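Local coordinates for protein 2-Keto-3-deoxy-(6-phospho-)gluconate aldolase (Thermoproteus tenax, PDB 2R91) that is an aldolase of the dihydrodipicolinate synthetase family, built on a TIM barrel and assembled from four chains, at residues 235-240 with 271-276. Numbering follows the deposited sequence.
Sequences RHIGYA and AWLRAA
I237 carries this contact by meeting W272 and L273 with different branches. Its CD1 lies 3.8 Å from L273 CB, within van der Waals range of the whole leucine side chain, while the shorter branch puts I237 CG2 3.9 Å from W272 CE3 on the six-membered indole ring. With chi1 at 50°, CG1 stands between the backbone N and the carbonyl carbon, and the extended chi2 carries CD1 onward to the leucine; a beta-branched residue suits a place with two apolar partners. H236 approaches the far corner of the same indole: W272 CH2 sits at the imidazole edge, near its plane, 3.6 Å from H236 ND1. The two ring planes are inclined at 49°, so the pair is an oblique aromatic contact, and no hydrogen bond crosses between the segments. The long indole thus spans two consecutive residues, H236 and I237, of the other segment. Both rings have a polar nitrogen, which suits their exposed positions. On its own helix, the methyl of A276 rests 3.9 Å above one indole face, toward the rim; alanine is small enough to fit there.

Just beyond I237 the chain turns at G238, with phi 112°, where a CB would press against the carbonyl O of I237, so glycine fits; it also occupies the N-cap position of the next helix. L273, wholly apolar as befits the buried member, continues onto A242, E245 and L246, and R274 adds a salt bridge to E245. Helix 267-276 is thereby packed against the junction of helices 217-237 and 239-251, a C-terminal helical layer following the last barrel strand, 192-193, in sequence.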
ATOM      1  N   ARG A 235     -11.720 -18.373   2.019  1.00 23.41           N
ATOM      2  CA  ARG A 235     -10.889 -17.278   2.509  1.00 26.86           C
ATOM      3  C   ARG A 235     -11.437 -16.769   3.815  1.00 26.67           C
ATOM      4  O   ARG A 235     -10.709 -16.272   4.662  1.00 25.10           O
ATOM      5  CB  ARG A 235     -10.844 -16.128   1.506  1.00 28.57           C
ATOM      6  CG  ARG A 235     -10.060 -16.400   0.223  1.00 32.58           C
ATOM      7  CD  ARG A 235      -9.636 -15.053  -0.315  1.00 36.32           C
ATOM      8  NE  ARG A 235      -9.223 -14.957  -1.718  1.00 40.45           N
ATOM      9  CZ  ARG A 235      -8.156 -15.540  -2.267  1.00 42.86           C
ATOM     10  NH1 ARG A 235      -7.367 -16.400  -1.574  1.00 43.78           N
ATOM     11  NH2 ARG A 235      -7.896 -15.293  -3.553  1.00 43.14           N
ATOM     12  N   HIS A 236     -12.745 -16.897   3.970  1.00 28.84           N
ATOM     13  CA  HIS A 236     -13.394 -16.409   5.160  1.00 31.60           C
ATOM     14  C   HIS A 236     -12.881 -17.114   6.439  1.00 31.38           C
ATOM     15  O   HIS A 236     -12.744 -16.472   7.481  1.00 30.68           O
ATOM     16  CB  HIS A 236     -14.943 -16.432   4.974  1.00 34.99           C
ATOM     17  CG  HIS A 236     -15.677 -15.674   6.022  1.00 38.91           C
ATOM     18  ND1 HIS A 236     -16.630 -16.257   6.840  1.00 41.37           N
ATOM     19  CD2 HIS A 236     -15.570 -14.381   6.423  1.00 40.21           C
ATOM     20  CE1 HIS A 236     -17.078 -15.355   7.699  1.00 41.73           C
ATOM     21  NE2 HIS A 236     -16.444 -14.211   7.475  1.00 42.07           N
ATOM     22  N   ILE A 237     -12.552 -18.414   6.364  1.00 30.02           N
ATOM     23  CA  ILE A 237     -12.070 -19.143   7.563  1.00 27.69           C
ATOM     24  C   ILE A 237     -10.575 -19.432   7.644  1.00 26.81           C
ATOM     25  O   ILE A 237     -10.136 -20.147   8.553  1.00 27.27           O
ATOM     26  CB  ILE A 237     -12.757 -20.500   7.762  1.00 28.20           C
ATOM     27  CG1 ILE A 237     -12.709 -21.296   6.455  1.00 28.27           C
ATOM     28  CG2 ILE A 237     -14.161 -20.355   8.363  1.00 28.63           C
ATOM     29  CD1 ILE A 237     -13.248 -22.631   6.614  1.00 30.54           C
ATOM     30  N   GLY A 238      -9.790 -18.924   6.701  1.00 25.27           N
ATOM     31  CA  GLY A 238      -8.358 -19.219   6.697  1.00 21.84           C
ATOM     32  C   GLY A 238      -8.080 -20.092   5.483  1.00 21.08           C
ATOM     33  O   GLY A 238      -8.157 -21.321   5.557  1.00 21.53           O
ATOM     34  N   TYR A 239      -7.747 -19.453   4.366  1.00 17.81           N
ATOM     35  CA  TYR A 239      -7.703 -20.146   3.083  1.00 17.94           C
ATOM     36  C   TYR A 239      -6.751 -21.343   3.102  1.00 17.84           C
ATOM     37  O   TYR A 239      -7.103 -22.425   2.651  1.00 17.69           O
ATOM     38  CB  TYR A 239      -7.307 -19.198   1.948  1.00 17.30           C
ATOM     39  CG  TYR A 239      -7.461 -19.911   0.631  1.00 18.84           C
ATOM     40  CD1 TYR A 239      -8.726 -20.198   0.144  1.00 18.43           C
ATOM     41  CD2 TYR A 239      -6.341 -20.356  -0.096  1.00 18.34           C
ATOM     42  CE1 TYR A 239      -8.908 -20.893  -1.038  1.00 18.74           C
ATOM     43  CE2 TYR A 239      -6.505 -21.043  -1.296  1.00 19.84           C
ATOM     44  CZ  TYR A 239      -7.800 -21.306  -1.756  1.00 18.43           C
ATOM     45  OH  TYR A 239      -8.003 -21.991  -2.913  1.00 18.32           O
ATOM     46  N   ALA A 240      -5.545 -21.138   3.625  1.00 18.21           N
ATOM     47  CA  ALA A 240      -4.469 -22.172   3.522  1.00 18.70           C
ATOM     48  C   ALA A 240      -4.881 -23.463   4.220  1.00 18.21           C
ATOM     49  O   ALA A 240      -4.724 -24.563   3.669  1.00 19.16           O
ATOM     50  CB  ALA A 240      -3.140 -21.618   4.094  1.00 18.30           C
ATOM     51  N   ALA A 271     -17.392 -27.785   9.468  1.00 22.58           N
ATOM     52  CA  ALA A 271     -18.839 -27.920   9.225  1.00 22.57           C
ATOM     53  C   ALA A 271     -19.388 -26.689   8.483  1.00 21.85           C
ATOM     54  O   ALA A 271     -20.179 -26.812   7.543  1.00 21.41           O
ATOM     55  CB  ALA A 271     -19.585 -28.149  10.574  1.00 22.84           C
ATOM     56  N   TRP A 272     -18.954 -25.507   8.898  1.00 21.42           N
ATOM     57  CA  TRP A 272     -19.398 -24.260   8.264  1.00 21.79           C
ATOM     58  C   TRP A 272     -18.991 -24.239   6.784  1.00 21.64           C
ATOM     59  O   TRP A 272     -19.767 -23.868   5.889  1.00 19.45           O
ATOM     60  CB  TRP A 272     -18.844 -23.033   9.013  1.00 21.92           C
ATOM     61  CG  TRP A 272     -19.275 -21.735   8.367  1.00 22.67           C
ATOM     62  CD1 TRP A 272     -20.415 -21.016   8.657  1.00 23.59           C
ATOM     63  CD2 TRP A 272     -18.639 -21.047   7.266  1.00 22.49           C
ATOM     64  NE1 TRP A 272     -20.493 -19.916   7.836  1.00 22.94           N
ATOM     65  CE2 TRP A 272     -19.437 -19.905   6.971  1.00 22.77           C
ATOM     66  CE3 TRP A 272     -17.457 -21.256   6.532  1.00 22.22           C
ATOM     67  CZ2 TRP A 272     -19.097 -18.983   5.975  1.00 22.92           C
ATOM     68  CZ3 TRP A 272     -17.127 -20.366   5.528  1.00 22.55           C
ATOM     69  CH2 TRP A 272     -17.944 -19.230   5.253  1.00 23.53           C
ATOM     70  N   LEU A 273     -17.759 -24.651   6.494  1.00 20.35           N
ATOM     71  CA  LEU A 273     -17.316 -24.638   5.104  1.00 19.76           C
ATOM     72  C   LEU A 273     -18.074 -25.617   4.241  1.00 19.66           C
ATOM     73  O   LEU A 273     -18.399 -25.305   3.103  1.00 19.20           O
ATOM     74  CB  LEU A 273     -15.794 -24.948   5.025  1.00 20.19           C
ATOM     75  CG  LEU A 273     -15.136 -24.828   3.655  1.00 19.99           C
ATOM     76  CD1 LEU A 273     -15.225 -23.385   3.120  1.00 19.64           C
ATOM     77  CD2 LEU A 273     -13.651 -25.353   3.756  1.00 20.25           C
ATOM     78  N   ARG A 274     -18.348 -26.809   4.763  1.00 21.41           N
ATOM     79  CA  ARG A 274     -19.077 -27.815   3.990  1.00 25.69           C
ATOM     80  C   ARG A 274     -20.441 -27.261   3.560  1.00 23.53           C
ATOM     81  O   ARG A 274     -20.850 -27.433   2.417  1.00 23.31           O
ATOM     82  CB  ARG A 274     -19.296 -29.101   4.784  1.00 26.80           C
ATOM     83  CG  ARG A 274     -18.032 -29.906   5.111  1.00 30.74           C
ATOM     84  CD  ARG A 274     -18.340 -30.911   6.257  1.00 32.22           C
ATOM     85  NE  ARG A 274     -17.130 -31.504   6.831  1.00 36.18           N
ATOM     86  CZ  ARG A 274     -17.020 -31.933   8.087  1.00 37.28           C
ATOM     87  NH1 ARG A 274     -18.045 -31.801   8.942  1.00 36.80           N
ATOM     88  NH2 ARG A 274     -15.863 -32.486   8.496  1.00 38.56           N
ATOM     89  N   ALA A 275     -21.116 -26.566   4.469  1.00 24.10           N
ATOM     90  CA  ALA A 275     -22.427 -25.970   4.152  1.00 24.20           C
ATOM     91  C   ALA A 275     -22.267 -24.778   3.203  1.00 23.88           C
ATOM     92  O   ALA A 275     -23.077 -24.557   2.287  1.00 24.79           O
ATOM     93  CB  ALA A 275     -23.123 -25.528   5.443  1.00 25.31           C
ATOM     94  N   ALA A 276     -21.208 -24.008   3.414  1.00 22.79           N
ATOM     95  CA  ALA A 276     -20.943 -22.832   2.580  1.00 22.79           C
ATOM     96  C   ALA A 276     -20.761 -23.154   1.104  1.00 22.81           C
ATOM     97  O   ALA A 276     -21.116 -22.345   0.243  1.00 22.29           O
ATOM     98  CB  ALA A 276     -19.753 -22.070   3.099  1.00 21.58           C
TER